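Probable enoyl-CoA hydratase/isomerase (PDB 5WYD) probably acts as a crotonase-family hydratase/isomerase with hydro-lyase activity, and is linked to biosynthesis of the diffusible signal factor. Local coordinates at residues Ala76-Asp79 with Leu80-Ala84; Glu178-Ala182 with Glu183-Arg187; Gln193-Ser197 with Gly198-Gly202. The protein carries 1 engineered substitution. All coordinates share one frame; numbering follows the deposited sequence.

Interaction 1: residues Ala76-Asp79 with Leu80-Ala84; sequences AGAD and LNMFA
D79 grips the turn that follows it through two different oxygens, while M82 and F83 gather round its carbonyl oxygen. On the tight side the carbonyl O of D79 accepts F83 N at 3.2 Å; the donor lies in the carbonyl plane, and the N-H...O angle is 148°. A second bond to that oxygen, from M82 N at 3.1 Å, is weak, bent to 120°. CB of M82 stands 3.0 Å from D79 O, and F83 brings its ring edge to this oxygen, with CD2 at 3.6 Å. M82 holds CG anti to its backbone N (chi1 -176°) and then runs extended, which carries SD back to within 4.2 Å of A78 CB. M82, A78 and F83 also rest on F98 of helix 88-106. A76-D79, with its AGAD sequence, is consistent with the loop that contributes to the oxyanion hole in crotonase relatives; here G77 is tied by hydrogen bonds to T39 and W40. The solvent side is looser. There the side chain of D79 makes an Asx turn, OD1 taking N81 N at 2.9 Å from above the carboxylate plane, while the amide group of N81 stays no nearer to this carboxylate than 3.9 Å, measured from CG to OD1. L80 points away from A76-D79, though its CB still touches D79, and packs on L262 of the second subunit.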
ATOM      1  N   ALA A  76       0.965  33.519   9.926  1.00 52.48           N
ATOM      2  CA  ALA A  76      -0.207  33.837   9.138  1.00 57.75           C
ATOM      3  C   ALA A  76      -0.302  33.030   7.861  1.00 72.88           C
ATOM      4  O   ALA A  76      -1.297  33.160   7.136  1.00 65.62           O
ATOM      5  CB  ALA A  76      -0.208  35.322   8.760  1.00 61.82           C
ATOM      6  N   GLY A  77       0.685  32.200   7.561  1.00 77.30           N
ATOM      7  CA  GLY A  77       0.573  31.501   6.308  1.00 66.03           C
ATOM      8  C   GLY A  77       1.153  32.286   5.153  1.00 69.08           C
ATOM      9  O   GLY A  77       2.005  33.172   5.320  1.00 73.79           O
ATOM     10  N   ALA A  78       0.733  31.890   3.960  1.00 73.80           N
ATOM     11  CA  ALA A  78       1.196  32.498   2.729  1.00 81.63           C
ATOM     12  C   ALA A  78       0.647  33.895   2.488  1.00 72.04           C
ATOM     13  O   ALA A  78      -0.564  34.131   2.557  1.00 58.10           O
ATOM     14  CB  ALA A  78       0.803  31.598   1.582  1.00 92.08           C
ATOM     15  N   ASP A  79       1.542  34.792   2.097  1.00 76.10           N
ATOM     16  CA  ASP A  79       1.182  36.167   1.810  1.00 72.41           C
ATOM     17  C   ASP A  79       0.421  36.240   0.490  1.00 72.36           C
ATOM     18  O   ASP A  79       0.644  35.442  -0.420  1.00 74.58           O
ATOM     19  CB  ASP A  79       2.436  37.032   1.757  1.00 61.60           C
ATOM     20  CG  ASP A  79       2.125  38.493   1.663  1.00 62.66           C
ATOM     21  OD1 ASP A  79       1.052  38.856   1.152  1.00 65.32           O
ATOM     22  OD2 ASP A  79       2.941  39.287   2.165  1.00 55.66           O
ATOM     23  N   LEU A  80      -0.532  37.169   0.414  1.00 66.89           N
ATOM     24  CA  LEU A  80      -1.278  37.351  -0.829  1.00 72.89           C
ATOM     25  C   LEU A  80      -0.393  37.794  -1.988  1.00 71.98           C
ATOM     26  O   LEU A  80      -0.674  37.449  -3.136  1.00 67.70           O
ATOM     27  CB  LEU A  80      -2.399  38.353  -0.647  1.00100.46           C
ATOM     28  CG  LEU A  80      -3.600  37.913   0.166  1.00104.51           C
ATOM     29  CD1 LEU A  80      -4.533  39.101   0.267  1.00104.80           C
ATOM     30  CD2 LEU A  80      -4.260  36.771  -0.581  1.00 89.59           C
ATOM     31  N   ASN A  81       0.623  38.625  -1.726  1.00 73.56           N
ATOM     32  CA  ASN A  81       1.546  39.028  -2.790  1.00 78.91           C
ATOM     33  C   ASN A  81       2.170  37.796  -3.430  1.00 86.98           C
ATOM     34  O   ASN A  81       2.456  37.758  -4.639  1.00 79.85           O
ATOM     35  CB  ASN A  81       2.631  39.962  -2.235  1.00 81.14           C
ATOM     36  CG  ASN A  81       2.078  41.278  -1.662  1.00 73.12           C
ATOM     37  OD1 ASN A  81       0.892  41.579  -1.780  1.00 71.87           O
ATOM     38  ND2 ASN A  81       2.955  42.053  -1.010  1.00 56.41           N
ATOM     39  N   MET A  82       2.412  36.794  -2.602  1.00 89.20           N
ATOM     40  CA  MET A  82       2.919  35.515  -3.040  1.00 80.33           C
ATOM     41  C   MET A  82       1.911  34.805  -3.946  1.00 80.50           C
ATOM     42  O   MET A  82       2.273  34.236  -4.986  1.00 89.35           O
ATOM     43  CB  MET A  82       3.199  34.740  -1.773  1.00 78.03           C
ATOM     44  CG  MET A  82       3.790  33.480  -1.963  1.00 88.34           C
ATOM     45  SD  MET A  82       4.253  32.854  -0.378  1.00104.22           S
ATOM     46  CE  MET A  82       4.176  31.197  -0.945  1.00 89.19           C
ATOM     47  N   PHE A  83       0.634  34.862  -3.577  1.00 82.95           N
ATOM     48  CA  PHE A  83      -0.475  34.276  -4.317  1.00 74.97           C
ATOM     49  C   PHE A  83      -1.261  35.306  -5.112  1.00 66.39           C
ATOM     50  O   PHE A  83      -2.408  35.049  -5.490  1.00 61.67           O
ATOM     51  CB  PHE A  83      -1.371  33.496  -3.355  1.00 83.60           C
ATOM     52  CG  PHE A  83      -0.754  32.193  -2.906  1.00 92.88           C
ATOM     53  CD1 PHE A  83      -0.977  31.032  -3.630  1.00 83.05           C
ATOM     54  CD2 PHE A  83       0.141  32.140  -1.852  1.00 88.88           C
ATOM     55  CE1 PHE A  83      -0.396  29.834  -3.253  1.00 77.37           C
ATOM     56  CE2 PHE A  83       0.734  30.942  -1.506  1.00 78.38           C
ATOM     57  CZ  PHE A  83       0.461  29.794  -2.183  1.00 80.92           C
ATOM     58  N   ALA A  84      -0.690  36.484  -5.327  1.00 74.28           N
ATOM     59  CA  ALA A  84      -1.377  37.522  -6.076  1.00 78.79           C
ATOM     60  C   ALA A  84      -1.691  37.064  -7.487  1.00 78.51           C
ATOM     61  O   ALA A  84      -0.874  36.436  -8.167  1.00 90.07           O
ATOM     62  CB  ALA A  84      -0.540  38.801  -6.121  1.00 79.40           C
TER

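Interaction 2: residues Glu178-Ala182 with Glu183-Arg187. With PTD (pentanedial), chain G.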
ATOM      1  N   GLU A 178     -13.844  26.784  10.307  1.00 53.24           N
ATOM      2  CA  GLU A 178     -14.068  27.010  11.731  1.00 47.91           C
ATOM      3  C   GLU A 178     -12.747  27.040  12.485  1.00 56.70           C
ATOM      4  O   GLU A 178     -12.008  26.053  12.483  1.00 50.87           O
ATOM      5  CB  GLU A 178     -14.985  25.939  12.313  1.00 50.00           C
ATOM      6  CG  GLU A 178     -16.436  26.187  11.980  1.00 70.05           C
ATOM      7  CD  GLU A 178     -17.379  25.591  12.995  1.00 75.18           C
ATOM      8  OE1 GLU A 178     -16.894  25.046  14.007  1.00 71.30           O
ATOM      9  OE2 GLU A 178     -18.602  25.681  12.790  1.00 83.76           O
ATOM     10  N   ARG A 179     -12.467  28.168  13.143  1.00 61.21           N
ATOM     11  CA  ARG A 179     -11.277  28.317  13.970  1.00 55.82           C
ATOM     12  C   ARG A 179     -11.500  27.691  15.340  1.00 53.58           C
ATOM     13  O   ARG A 179     -12.635  27.575  15.820  1.00 45.80           O
ATOM     14  CB  ARG A 179     -10.883  29.793  14.101  1.00 45.88           C
ATOM     15  CG  ARG A 179     -12.030  30.684  14.494  1.00 49.58           C
ATOM     16  CD  ARG A 179     -11.648  32.140  14.487  1.00 45.77           C
ATOM     17  NE  ARG A 179     -11.120  32.537  13.193  1.00 54.32           N
ATOM     18  CZ  ARG A 179     -10.811  33.787  12.879  1.00 62.75           C
ATOM     19  NH1 ARG A 179     -10.987  34.752  13.765  1.00 65.88           N
ATOM     20  NH2 ARG A 179     -10.337  34.074  11.676  1.00 73.71           N
ATOM     21  N   VAL A 180     -10.395  27.269  15.960  1.00 55.37           N
ATOM     22  CA  VAL A 180     -10.427  26.565  17.236  1.00 53.67           C
ATOM     23  C   VAL A 180      -9.493  27.228  18.246  1.00 45.30           C
ATOM     24  O   VAL A 180      -8.380  27.646  17.904  1.00 49.24           O
ATOM     25  CB  VAL A 180     -10.049  25.080  17.059  1.00 49.24           C
ATOM     26  CG1 VAL A 180     -11.066  24.396  16.161  1.00 65.35           C
ATOM     27  CG2 VAL A 180      -8.627  24.949  16.517  1.00 55.84           C
ATOM     28  N   ASP A 181      -9.954  27.312  19.490  1.00 29.79           N
ATOM     29  CA  ASP A 181      -9.182  27.837  20.601  1.00 46.17           C
ATOM     30  C   ASP A 181      -8.160  26.803  21.057  1.00 45.98           C
ATOM     31  O   ASP A 181      -8.192  25.644  20.645  1.00 47.36           O
ATOM     32  CB  ASP A 181     -10.108  28.205  21.761  1.00 56.48           C
ATOM     33  CG  ASP A 181     -10.908  27.006  22.296  1.00 59.04           C
ATOM     34  OD1 ASP A 181     -10.326  25.929  22.522  1.00 51.90           O
ATOM     35  OD2 ASP A 181     -12.139  27.137  22.469  1.00 62.41           O
ATOM     36  N   ALA A 182      -7.245  27.230  21.924  1.00 51.59           N
ATOM     37  CA  ALA A 182      -6.231  26.307  22.428  1.00 28.75           C
ATOM     38  C   ALA A 182      -6.845  25.124  23.163  1.00 47.78           C
ATOM     39  O   ALA A 182      -6.351  23.999  23.059  1.00 52.07           O
ATOM     40  CB  ALA A 182      -5.274  27.032  23.357  1.00 35.81           C
ATOM     41  N   GLU A 183      -7.882  25.365  23.967  1.00 54.11           N
ATOM     42  CA  GLU A 183      -8.504  24.275  24.715  1.00 48.19           C
ATOM     43  C   GLU A 183      -9.145  23.250  23.800  1.00 46.14           C
ATOM     44  O   GLU A 183      -8.971  22.041  24.002  1.00 46.99           O
ATOM     45  CB  GLU A 183      -9.540  24.820  25.694  1.00 52.59           C
ATOM     46  CG  GLU A 183      -8.944  25.574  26.861  1.00 55.00           C
ATOM     47  CD  GLU A 183      -8.031  24.693  27.697  1.00 70.16           C
ATOM     48  OE1 GLU A 183      -8.355  23.498  27.878  1.00 71.40           O
ATOM     49  OE2 GLU A 183      -6.988  25.192  28.177  1.00 74.38           O
ATOM     50  N   THR A 184      -9.888  23.710  22.785  1.00 43.75           N
ATOM     51  CA  THR A 184     -10.537  22.774  21.878  1.00 34.96           C
ATOM     52  C   THR A 184      -9.496  21.947  21.153  1.00 38.06           C
ATOM     53  O   THR A 184      -9.636  20.725  21.034  1.00 49.69           O
ATOM     54  CB  THR A 184     -11.430  23.516  20.894  1.00 36.67           C
ATOM     55  OG1 THR A 184     -12.488  24.154  21.611  1.00 41.91           O
ATOM     56  CG2 THR A 184     -12.032  22.544  19.895  1.00 32.60           C
ATOM     57  N   ALA A 185      -8.409  22.588  20.722  1.00 41.13           N
ATOM     58  CA  ALA A 185      -7.338  21.861  20.046  1.00 39.21           C
ATOM     59  C   ALA A 185      -6.735  20.821  20.969  1.00 43.20           C
ATOM     60  O   ALA A 185      -6.417  19.702  20.546  1.00 45.37           O
ATOM     61  CB  ALA A 185      -6.249  22.824  19.567  1.00 40.04           C
ATOM     62  N   LEU A 186      -6.554  21.175  22.231  1.00 42.62           N
ATOM     63  CA  LEU A 186      -5.980  20.214  23.150  1.00 46.41           C
ATOM     64  C   LEU A 186      -6.902  19.022  23.294  1.00 40.82           C
ATOM     65  O   LEU A 186      -6.451  17.870  23.299  1.00 59.75           O
ATOM     66  CB  LEU A 186      -5.736  20.876  24.494  1.00 44.78           C
ATOM     67  CG  LEU A 186      -5.250  19.963  25.593  1.00 39.36           C
ATOM     68  CD1 LEU A 186      -3.902  19.356  25.220  1.00 39.00           C
ATOM     69  CD2 LEU A 186      -5.166  20.796  26.831  1.00 57.98           C
ATOM     70  N   ARG A 187      -8.204  19.277  23.368  1.00 33.92           N
ATOM     71  CA  ARG A 187      -9.149  18.178  23.510  1.00 36.21           C
ATOM     72  C   ARG A 187      -9.138  17.286  22.278  1.00 29.62           C
ATOM     73  O   ARG A 187      -9.114  16.056  22.395  1.00 34.28           O
ATOM     74  CB  ARG A 187     -10.552  18.726  23.745  1.00 38.13           C
ATOM     75  CG  ARG A 187     -11.650  17.672  24.001  1.00 37.54           C
ATOM     76  CD  ARG A 187     -12.974  18.265  23.556  1.00 33.99           C
ATOM     77  NE  ARG A 187     -13.035  19.667  23.957  1.00 24.39           N
ATOM     78  CZ  ARG A 187     -13.952  20.522  23.531  1.00 38.00           C
ATOM     79  NH1 ARG A 187     -14.887  20.113  22.685  1.00 42.75           N
ATOM     80  NH2 ARG A 187     -13.925  21.784  23.942  1.00 40.08           N
TER
HETATM   81  C1  PTD G 301      -9.030  37.571  11.693  1.00 34.84           C
HETATM   82  C2  PTD G 301      -7.859  38.507  11.372  1.00 33.23           C
HETATM   83  C3  PTD G 301      -7.853  39.581  12.463  1.00 21.50           C
HETATM   84  C4  PTD G 301      -6.886  40.689  12.095  1.00 36.38           C
HETATM   85  C5  PTD G 301      -6.333  41.388  13.350  1.00 41.87           C
HETATM   86  O1  PTD G 301     -10.120  38.047  11.733  1.00 37.81           O
HETATM   87  O5  PTD G 301      -5.245  41.108  13.790  1.00 41.93           O
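Both carboxylate oxygens of D181 lie close to one hydroxyl, that of T184: OG1 is 2.9 Å from OD1, to which it appears to donate a hydrogen bond, and 3.1 Å from OD2. The two side chains meet at about a right angle. D181 places CG between its backbone N and carbonyl carbon (chi1 60°), and this folds the carboxylate back over the start of the helix. OD1 is modelled too near T184 N, so its exact place is doubtful, and the hydroxyl bond and its length are only as sure as that position; no backbone capping bond can be rested on it. D181 nevertheless occupies the N-cap position of helix 182-188. The first helical bonds are better defined: A185 N reaches D181 O at 3.1 Å with an N-H...O angle of 166°, and L186 N reaches A182 O at 2.9 Å. On the buried side V180, just before the cap, sets CG2 4.4 Å from A185 CB, the pair of positions joined in a hydrophobic staple; M142 of strand 142-143 packs on both. A negative group at this helix end would be expected to be stabilised by the helix dipole. R187 NH2 lies 5.7 Å from D181 OD1, not in contact. Toward the other end, R179 presents the edge of its guanidinium to pentanedial, with NH2 3.7 Å from C1 of the ligand, in a pocket shared with K72 and F73.

Interaction 3: residues Gln193-Ser197 with Gly198-Gly202; sequences QVVDS and GEARG
E199 lies across V195 and D196, touching them from its CB to its carboxylate. CB sits 3.6 Å from V195 CG2 and 3.4 Å from D196 O. CG follows anti to the carbonyl carbon of E199 (chi1 -63°) and stays near the same D196 oxygen; because the chain is extended from there, CD arrives 3.3 Å from D196 CB. Both oxygens at the tip lie against that D196 CB, OE1 at 3.3 Å and OE2 at 3.4 Å. Beyond it they part: OE1 is also close to V195 CG2, while OE2 faces D196 OD2 at 3.5 Å, the carboxylate planes turned 81° apart. The backbone between them forms a type II beta turn from D196 to E199, closed by E199 N donating to D196 O at 3.1 Å with an N-H...O angle of 160°. G198 holds the third position of this turn with a positive phi, where a side chain would run into S197 O. The turn joins strand 193-195 to helix 200-211, and V195 CG1 packs on A200 CB at 3.9 Å, both side chains also meeting E137 of the neighbouring strand 133-137. S197 OG is hydrogen-bonded to Q139. D196 OD1 forms a salt bridge with R138; at this exposed site solvent and that positive charge probably offset much of the repulsion between D196 and E199, and any remainder might slightly raise the pKa of one acid.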
ATOM      1  N   GLN A 193       0.050  20.279  24.370  1.00 42.63           N
ATOM      2  CA  GLN A 193      -0.020  21.037  25.623  1.00 56.66           C
ATOM      3  C   GLN A 193      -0.529  22.463  25.407  1.00 50.02           C
ATOM      4  O   GLN A 193      -0.340  23.054  24.343  1.00 61.36           O
ATOM      5  CB  GLN A 193       1.352  21.076  26.324  1.00 50.22           C
ATOM      6  CG  GLN A 193       1.425  22.045  27.488  1.00 39.15           C
ATOM      7  CD  GLN A 193       2.788  22.114  28.097  1.00 48.64           C
ATOM      8  OE1 GLN A 193       3.688  21.371  27.701  1.00 36.09           O
ATOM      9  NE2 GLN A 193       2.977  23.041  29.043  1.00 45.88           N
ATOM     10  N   VAL A 194      -1.144  23.026  26.461  1.00 55.37           N
ATOM     11  CA  VAL A 194      -1.634  24.404  26.489  1.00 53.10           C
ATOM     12  C   VAL A 194      -0.829  25.132  27.550  1.00 53.61           C
ATOM     13  O   VAL A 194      -0.502  24.563  28.598  1.00 66.79           O
ATOM     14  CB  VAL A 194      -3.142  24.538  26.801  1.00 57.72           C
ATOM     15  CG1 VAL A 194      -3.517  26.011  27.030  1.00 46.02           C
ATOM     16  CG2 VAL A 194      -3.962  23.946  25.705  1.00 61.29           C
ATOM     17  N   VAL A 195      -0.445  26.365  27.250  1.00 42.51           N
ATOM     18  CA  VAL A 195       0.364  27.127  28.177  1.00 52.87           C
ATOM     19  C   VAL A 195      -0.213  28.527  28.372  1.00 55.52           C
ATOM     20  O   VAL A 195      -1.000  29.034  27.567  1.00 53.37           O
ATOM     21  CB  VAL A 195       1.814  27.163  27.681  1.00 39.50           C
ATOM     22  CG1 VAL A 195       1.974  28.251  26.648  1.00 46.27           C
ATOM     23  CG2 VAL A 195       2.780  27.294  28.845  1.00 57.07           C
ATOM     24  N   ASP A 196       0.175  29.137  29.480  1.00 49.36           N
ATOM     25  CA  ASP A 196      -0.248  30.489  29.786  1.00 52.25           C
ATOM     26  C   ASP A 196       0.383  31.462  28.791  1.00 41.30           C
ATOM     27  O   ASP A 196       1.448  31.199  28.233  1.00 35.05           O
ATOM     28  CB  ASP A 196       0.143  30.802  31.223  1.00 64.09           C
ATOM     29  CG  ASP A 196      -0.578  31.969  31.766  1.00 57.27           C
ATOM     30  OD1 ASP A 196      -1.494  32.455  31.072  1.00 52.66           O
ATOM     31  OD2 ASP A 196      -0.245  32.366  32.902  1.00 62.15           O
ATOM     32  N   SER A 197      -0.271  32.603  28.575  1.00 39.80           N
ATOM     33  CA  SER A 197       0.211  33.528  27.551  1.00 39.09           C
ATOM     34  C   SER A 197       1.665  33.934  27.783  1.00 39.62           C
ATOM     35  O   SER A 197       2.066  34.262  28.906  1.00 47.83           O
ATOM     36  CB  SER A 197      -0.665  34.775  27.494  1.00 34.98           C
ATOM     37  OG  SER A 197      -2.026  34.451  27.297  1.00 32.81           O
ATOM     38  N   GLY A 198       2.458  33.883  26.703  1.00 44.20           N
ATOM     39  CA  GLY A 198       3.866  34.245  26.690  1.00 38.03           C
ATOM     40  C   GLY A 198       4.833  33.179  27.170  1.00 42.85           C
ATOM     41  O   GLY A 198       6.052  33.351  27.001  1.00 35.31           O
ATOM     42  N   GLU A 199       4.326  32.052  27.683  1.00 44.51           N
ATOM     43  CA  GLU A 199       5.142  30.967  28.204  1.00 44.02           C
ATOM     44  C   GLU A 199       5.402  29.890  27.155  1.00 43.75           C
ATOM     45  O   GLU A 199       6.082  28.910  27.456  1.00 37.87           O
ATOM     46  CB  GLU A 199       4.471  30.359  29.455  1.00 43.63           C
ATOM     47  CG  GLU A 199       4.286  31.271  30.706  1.00 49.70           C
ATOM     48  CD  GLU A 199       3.420  30.611  31.812  1.00 70.85           C
ATOM     49  OE1 GLU A 199       3.070  29.425  31.666  1.00 69.59           O
ATOM     50  OE2 GLU A 199       3.072  31.267  32.822  1.00 74.94           O
ATOM     51  N   ALA A 200       4.873  30.046  25.936  1.00 31.65           N
ATOM     52  CA  ALA A 200       5.077  29.027  24.908  1.00 36.29           C
ATOM     53  C   ALA A 200       6.547  28.891  24.542  1.00 31.58           C
ATOM     54  O   ALA A 200       7.058  27.773  24.416  1.00 27.12           O
ATOM     55  CB  ALA A 200       4.242  29.337  23.667  1.00 33.66           C
ATOM     56  N   ARG A 201       7.243  30.015  24.342  1.00 43.49           N
ATOM     57  CA  ARG A 201       8.661  29.935  23.993  1.00 35.48           C
ATOM     58  C   ARG A 201       9.482  29.300  25.114  1.00 40.66           C
ATOM     59  O   ARG A 201      10.239  28.351  24.886  1.00 43.54           O
ATOM     60  CB  ARG A 201       9.216  31.326  23.674  1.00 43.07           C
ATOM     61  CG  ARG A 201      10.718  31.285  23.397  1.00 39.18           C
ATOM     62  CD  ARG A 201      11.348  32.652  23.507  1.00 51.79           C
ATOM     63  NE  ARG A 201      12.804  32.586  23.483  1.00 43.52           N
ATOM     64  CZ  ARG A 201      13.596  33.642  23.654  1.00 67.94           C
ATOM     65  NH1 ARG A 201      14.916  33.495  23.618  1.00 49.20           N
ATOM     66  NH2 ARG A 201      13.069  34.846  23.881  1.00 77.83           N
ATOM     67  N   GLY A 202       9.311  29.772  26.346  1.00 30.77           N
ATOM     68  CA  GLY A 202      10.093  29.202  27.422  1.00 23.17           C
ATOM     69  C   GLY A 202       9.810  27.729  27.574  1.00 29.93           C
ATOM     70  O   GLY A 202      10.733  26.909  27.590  1.00 31.88           O
TER

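In the fold
The three contacts follow one another along the crotonase chain, interaction 1 first. Interaction 1 lies in the loop between strand 63-68 and helix 88-106, its centre about 24 Å from that of interaction 2 and 27 Å from that of interaction 3. Interactions 2 and 3 are neighbours, with centres about 15 Å apart, and they touch: V194 of strand 193-195 packs on A182, E183 and L186 of helix 182-188. That strand is an outermost strand of the six-stranded mixed sheet within this chain, and strand 63-68 belongs to the same sheet. One sheet thus carries both the loop of interaction 1, probably part of the oxyanion-hole region as in relatives, and, through strand 193-195, the helix just after R179 of the pentanedial pocket.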